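Local atomic coordinates of putative glycoside hydrolase (Parabacteroides distasonis ATCC 8503, PDB entry 3GYC), a protein that is of unknown function but is probably a glycoside hydrolase with a cellulase-like TIM-barrel fold. Residues 318-330 with 348-362. Numbering follows the deposited sequence.
Sequences LKWDWVKDLCELG and FCGPQFAGMWRDVEW. With EDO (1,2-ethanediol), chain C.
Trp320 and Gly355 bring the backbones nearest, CA to CA 6.2 Å, where the chain near the start of helix 321-337 meets the short helix 354-357; Glu328 CA and Trp362 CA are 8.6 Å apart. The Trp320 indole lies flat on that short helix: Gly355 CA sits 3.6 Å from the centroid of its five-membered ring, a CH-pi contact that a CB on Gly355 would turn into a clash, and Met356 CB covers the six-membered ring on the same face. The far edge of Trp320 points at the face of Phe348, planes 73° apart, an offset edge-to-face pair. Replacing Trp320 by an alanine is likely to strip Gly355 CA and Met356 CB of the ring they pack on and Phe348 of its edge-on partner. Lys324, bent at chi3 (58°), lays CE over the Trp362 five-membered ring, 3.6 Å from its centroid, so that NZ makes both a cation-pi contact there and a salt bridge with Asp359 OD2 (2.8 Å), through that oxygen's anti lone pair. Asp359 OD1 meanwhile caps helix 360-371 at Trp362 N. One water joins Lys324 NZ to Gly355 O. The contact thus joins the helix before barrel strand 340-343 to the two helices after it, while Trp322 and Leu326 pack against helix 259-273.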
# COMPACT_ATOMS: atom_id res chain seq x y z
N LEU A 318 19.83 -12.85 -7.35
CA LEU A 318 18.81 -12.68 -6.32
C LEU A 318 17.77 -13.82 -6.44
O LEU A 318 17.01 -13.93 -7.41
CB LEU A 318 18.12 -11.29 -6.31
CG LEU A 318 18.96 -10.07 -5.87
CD1 LEU A 318 18.11 -8.76 -5.82
CD2 LEU A 318 19.64 -10.29 -4.52
N LYS A 319 17.73 -14.66 -5.42
CA LYS A 319 16.76 -15.78 -5.38
C LYS A 319 15.50 -15.33 -4.65
O LYS A 319 15.56 -14.58 -3.68
CB LYS A 319 17.36 -17.02 -4.69
CG LYS A 319 18.56 -17.64 -5.40
CD LYS A 319 19.28 -18.66 -4.51
N TRP A 320 14.36 -15.80 -5.13
CA TRP A 320 13.08 -15.45 -4.54
C TRP A 320 12.60 -16.45 -3.53
O TRP A 320 11.67 -16.13 -2.79
CB TRP A 320 12.01 -15.32 -5.62
CG TRP A 320 12.15 -14.11 -6.48
CD1 TRP A 320 12.87 -14.00 -7.62
CD2 TRP A 320 11.56 -12.82 -6.27
NE1 TRP A 320 12.75 -12.74 -8.15
CE2 TRP A 320 11.97 -11.99 -7.32
CE3 TRP A 320 10.74 -12.29 -5.28
CZ2 TRP A 320 11.56 -10.65 -7.43
CZ3 TRP A 320 10.31 -10.95 -5.39
CH2 TRP A 320 10.75 -10.15 -6.44
N ASP A 321 13.17 -17.64 -3.50
CA ASP A 321 12.63 -18.67 -2.61
C ASP A 321 12.50 -18.32 -1.13
O ASP A 321 11.42 -18.48 -0.55
CB ASP A 321 13.27 -20.06 -2.83
CG ASP A 321 14.78 -20.12 -2.53
OD1 ASP A 321 15.44 -19.14 -2.11
OD2 ASP A 321 15.30 -21.23 -2.74
N TRP A 322 13.57 -17.82 -0.53
CA TRP A 322 13.54 -17.47 0.88
C TRP A 322 12.65 -16.26 1.19
O TRP A 322 12.08 -16.15 2.31
CB TRP A 322 14.95 -17.30 1.44
CG TRP A 322 15.72 -16.18 0.84
CD1 TRP A 322 16.42 -16.20 -0.35
CD2 TRP A 322 15.90 -14.89 1.40
NE1 TRP A 322 17.00 -14.97 -0.56
CE2 TRP A 322 16.71 -14.15 0.50
CE3 TRP A 322 15.47 -14.26 2.58
CZ2 TRP A 322 17.08 -12.84 0.74
CZ3 TRP A 322 15.82 -12.96 2.80
CH2 TRP A 322 16.61 -12.26 1.89
N VAL A 323 12.51 -15.37 0.20
CA VAL A 323 11.65 -14.22 0.33
C VAL A 323 10.18 -14.69 0.31
O VAL A 323 9.35 -14.23 1.14
CB VAL A 323 11.91 -13.19 -0.81
CG1 VAL A 323 10.94 -12.08 -0.72
CG2 VAL A 323 13.39 -12.68 -0.70
N LYS A 324 9.86 -15.64 -0.58
CA LYS A 324 8.51 -16.22 -0.65
C LYS A 324 8.17 -16.95 0.66
O LYS A 324 7.03 -16.94 1.12
CB LYS A 324 8.36 -17.13 -1.88
CG LYS A 324 8.30 -16.41 -3.22
CD LYS A 324 8.45 -17.30 -4.47
CE LYS A 324 7.38 -18.38 -4.54
NZ LYS A 324 7.53 -19.30 -5.72
N ASP A 325 9.16 -17.62 1.24
CA ASP A 325 8.96 -18.29 2.51
C ASP A 325 8.49 -17.31 3.59
O ASP A 325 7.57 -17.61 4.36
CB ASP A 325 10.26 -18.98 2.96
CG ASP A 325 10.55 -20.28 2.19
OD1 ASP A 325 9.67 -20.78 1.48
OD2 ASP A 325 11.67 -20.84 2.35
N LEU A 326 9.16 -16.16 3.68
CA LEU A 326 8.81 -15.13 4.65
C LEU A 326 7.44 -14.53 4.32
O LEU A 326 6.67 -14.21 5.24
CB LEU A 326 9.90 -14.03 4.73
CG LEU A 326 11.21 -14.36 5.46
CD1 LEU A 326 12.33 -13.37 5.11
CD2 LEU A 326 10.95 -14.44 6.98
N CYS A 327 7.15 -14.39 3.02
CA CYS A 327 5.84 -13.85 2.63
C CYS A 327 4.71 -14.81 2.95
O CYS A 327 3.67 -14.39 3.43
CB CYS A 327 5.83 -13.50 1.16
SG CYS A 327 6.83 -11.96 0.96
N GLU A 328 4.94 -16.09 2.73
CA GLU A 328 3.94 -17.10 3.02
C GLU A 328 3.65 -17.09 4.53
O GLU A 328 2.48 -17.07 4.95
CB GLU A 328 4.45 -18.47 2.56
CG GLU A 328 3.49 -19.62 2.79
CD GLU A 328 4.02 -20.95 2.30
OE1 GLU A 328 4.86 -20.97 1.38
OE2 GLU A 328 3.60 -21.99 2.85
N LEU A 329 4.72 -17.08 5.33
CA LEU A 329 4.56 -17.08 6.78
C LEU A 329 3.78 -15.86 7.24
O LEU A 329 2.81 -15.98 8.01
CB LEU A 329 5.92 -17.14 7.47
CG LEU A 329 5.89 -17.03 8.99
CD1 LEU A 329 5.16 -18.23 9.58
CD2 LEU A 329 7.30 -16.94 9.56
N GLY A 330 4.18 -14.68 6.75
CA GLY A 330 3.52 -13.43 7.09
C GLY A 330 2.04 -13.48 6.77
O GLY A 330 1.20 -13.16 7.62
N PHE A 348 5.57 -7.36 -4.09
CA PHE A 348 6.18 -7.72 -5.36
C PHE A 348 5.16 -8.49 -6.19
O PHE A 348 5.53 -9.23 -7.10
CB PHE A 348 7.46 -8.56 -5.13
CG PHE A 348 8.39 -7.93 -4.14
CD1 PHE A 348 9.00 -6.73 -4.42
CD2 PHE A 348 8.63 -8.51 -2.91
CE1 PHE A 348 9.81 -6.12 -3.48
CE2 PHE A 348 9.43 -7.90 -1.98
CZ PHE A 348 10.04 -6.70 -2.28
N CYS A 349 3.89 -8.31 -5.84
CA CYS A 349 2.83 -9.05 -6.41
C CYS A 349 2.28 -8.39 -7.68
O CYS A 349 1.10 -8.00 -7.75
CB CYS A 349 1.75 -9.22 -5.36
SG CYS A 349 0.60 -10.51 -5.79
N GLY A 350 3.12 -8.37 -8.70
CA GLY A 350 2.79 -7.78 -9.99
C GLY A 350 3.65 -8.33 -11.10
O GLY A 350 4.70 -8.92 -10.85
N PRO A 351 3.25 -8.08 -12.36
CA PRO A 351 3.89 -8.71 -13.50
C PRO A 351 5.35 -8.31 -13.80
O PRO A 351 6.05 -9.08 -14.46
CB PRO A 351 2.91 -8.40 -14.65
CG PRO A 351 2.13 -7.26 -14.20
CD PRO A 351 2.02 -7.36 -12.74
N GLN A 352 5.85 -7.22 -13.24
CA GLN A 352 7.26 -6.88 -13.42
C GLN A 352 8.22 -7.62 -12.47
O GLN A 352 9.42 -7.44 -12.57
CB GLN A 352 7.50 -5.36 -13.32
CG GLN A 352 7.51 -4.71 -11.90
CD GLN A 352 6.17 -4.38 -11.29
OE1 GLN A 352 5.18 -5.16 -11.35
NE2 GLN A 352 6.12 -3.19 -10.69
N PHE A 353 7.70 -8.40 -11.52
CA PHE A 353 8.53 -9.19 -10.59
C PHE A 353 8.27 -10.62 -11.01
O PHE A 353 7.50 -11.34 -10.38
CB PHE A 353 8.15 -8.90 -9.13
CG PHE A 353 8.32 -7.48 -8.74
CD1 PHE A 353 9.60 -6.96 -8.54
CD2 PHE A 353 7.21 -6.63 -8.58
CE1 PHE A 353 9.78 -5.64 -8.18
CE2 PHE A 353 7.37 -5.30 -8.24
CZ PHE A 353 8.66 -4.81 -8.03
N ALA A 354 8.89 -11.01 -12.14
CA ALA A 354 8.67 -12.31 -12.73
C ALA A 354 8.89 -13.45 -11.73
O ALA A 354 8.12 -14.44 -11.70
CB ALA A 354 9.58 -12.50 -13.98
N GLY A 355 9.89 -13.27 -10.87
CA GLY A 355 10.26 -14.26 -9.88
C GLY A 355 9.20 -14.52 -8.82
O GLY A 355 9.15 -15.62 -8.24
N MSE A 356 8.42 -13.49 -8.52
CA MSE A 356 7.31 -13.57 -7.60
C MSE A 356 5.97 -13.90 -8.30
O MSE A 356 5.15 -14.67 -7.77
CB MSE A 356 7.18 -12.29 -6.81
CG MSE A 356 6.01 -12.32 -5.82
SE MSE A 356 6.12 -13.61 -4.44
CE MSE A 356 7.48 -12.65 -3.38
N TRP A 357 5.75 -13.32 -9.48
CA TRP A 357 4.49 -13.50 -10.17
C TRP A 357 4.28 -14.87 -10.77
O TRP A 357 3.15 -15.30 -10.94
CB TRP A 357 4.44 -12.48 -11.30
CG TRP A 357 3.11 -12.19 -12.00
CD1 TRP A 357 2.85 -12.34 -13.34
CD2 TRP A 357 1.94 -11.59 -11.44
NE1 TRP A 357 1.57 -11.88 -13.62
CE2 TRP A 357 1.00 -11.43 -12.48
CE3 TRP A 357 1.57 -11.23 -10.16
CZ2 TRP A 357 -0.27 -10.90 -12.27
CZ3 TRP A 357 0.32 -10.71 -9.94
CH2 TRP A 357 -0.60 -10.55 -11.01
N ARG A 358 5.36 -15.56 -11.11
CA ARG A 358 5.24 -16.76 -11.90
C ARG A 358 4.62 -18.02 -11.30
O ARG A 358 3.90 -18.73 -12.01
CB ARG A 358 6.58 -17.14 -12.53
CG ARG A 358 7.65 -17.56 -11.54
CD ARG A 358 9.01 -17.88 -12.26
NE ARG A 358 9.25 -17.08 -13.49
CZ ARG A 358 10.37 -17.14 -14.23
NH1 ARG A 358 11.39 -17.88 -13.83
NH2 ARG A 358 10.47 -16.43 -15.34
N ASP A 359 4.87 -18.31 -10.02
CA ASP A 359 4.39 -19.59 -9.39
C ASP A 359 2.88 -19.46 -9.05
O ASP A 359 2.53 -19.09 -7.94
CB ASP A 359 5.29 -19.86 -8.16
CG ASP A 359 4.98 -21.13 -7.40
OD1 ASP A 359 3.99 -21.85 -7.70
OD2 ASP A 359 5.77 -21.41 -6.45
N VAL A 360 2.01 -19.75 -10.02
CA VAL A 360 0.56 -19.55 -9.87
C VAL A 360 -0.04 -20.32 -8.69
O VAL A 360 -0.86 -19.77 -7.97
CB VAL A 360 -0.21 -19.87 -11.17
CG1 VAL A 360 -1.68 -19.81 -10.93
CG2 VAL A 360 0.15 -18.90 -12.30
N GLU A 361 0.41 -21.56 -8.45
CA GLU A 361 -0.11 -22.38 -7.34
C GLU A 361 0.25 -21.83 -5.97
O GLU A 361 -0.56 -21.93 -5.06
CB GLU A 361 0.30 -23.87 -7.47
CG GLU A 361 -0.22 -24.55 -8.73
CD GLU A 361 -1.72 -24.33 -8.95
OE1 GLU A 361 -2.53 -24.62 -8.03
OE2 GLU A 361 -2.08 -23.85 -10.07
N TRP A 362 1.44 -21.24 -5.82
CA TRP A 362 1.84 -20.59 -4.57
C TRP A 362 0.88 -19.46 -4.23
O TRP A 362 0.45 -19.30 -3.06
CB TRP A 362 3.22 -20.00 -4.71
CG TRP A 362 3.81 -19.37 -3.49
CD1 TRP A 362 4.61 -19.98 -2.56
CD2 TRP A 362 3.75 -17.99 -3.12
NE1 TRP A 362 5.04 -19.07 -1.63
CE2 TRP A 362 4.53 -17.83 -1.96
CE3 TRP A 362 3.12 -16.88 -3.66
CZ2 TRP A 362 4.66 -16.61 -1.31
CZ3 TRP A 362 3.25 -15.66 -3.00
CH2 TRP A 362 4.02 -15.54 -1.85
C1 EDO C . 11.81 -8.67 -14.62
O1 EDO C . 12.94 -9.32 -15.31
C2 EDO C . 11.25 -7.41 -15.28
O2 EDO C . 11.56 -6.19 -14.58
O HOH W 1 7.15 -17.18 -7.86
O HOH W 2 7.12 -20.41 0.04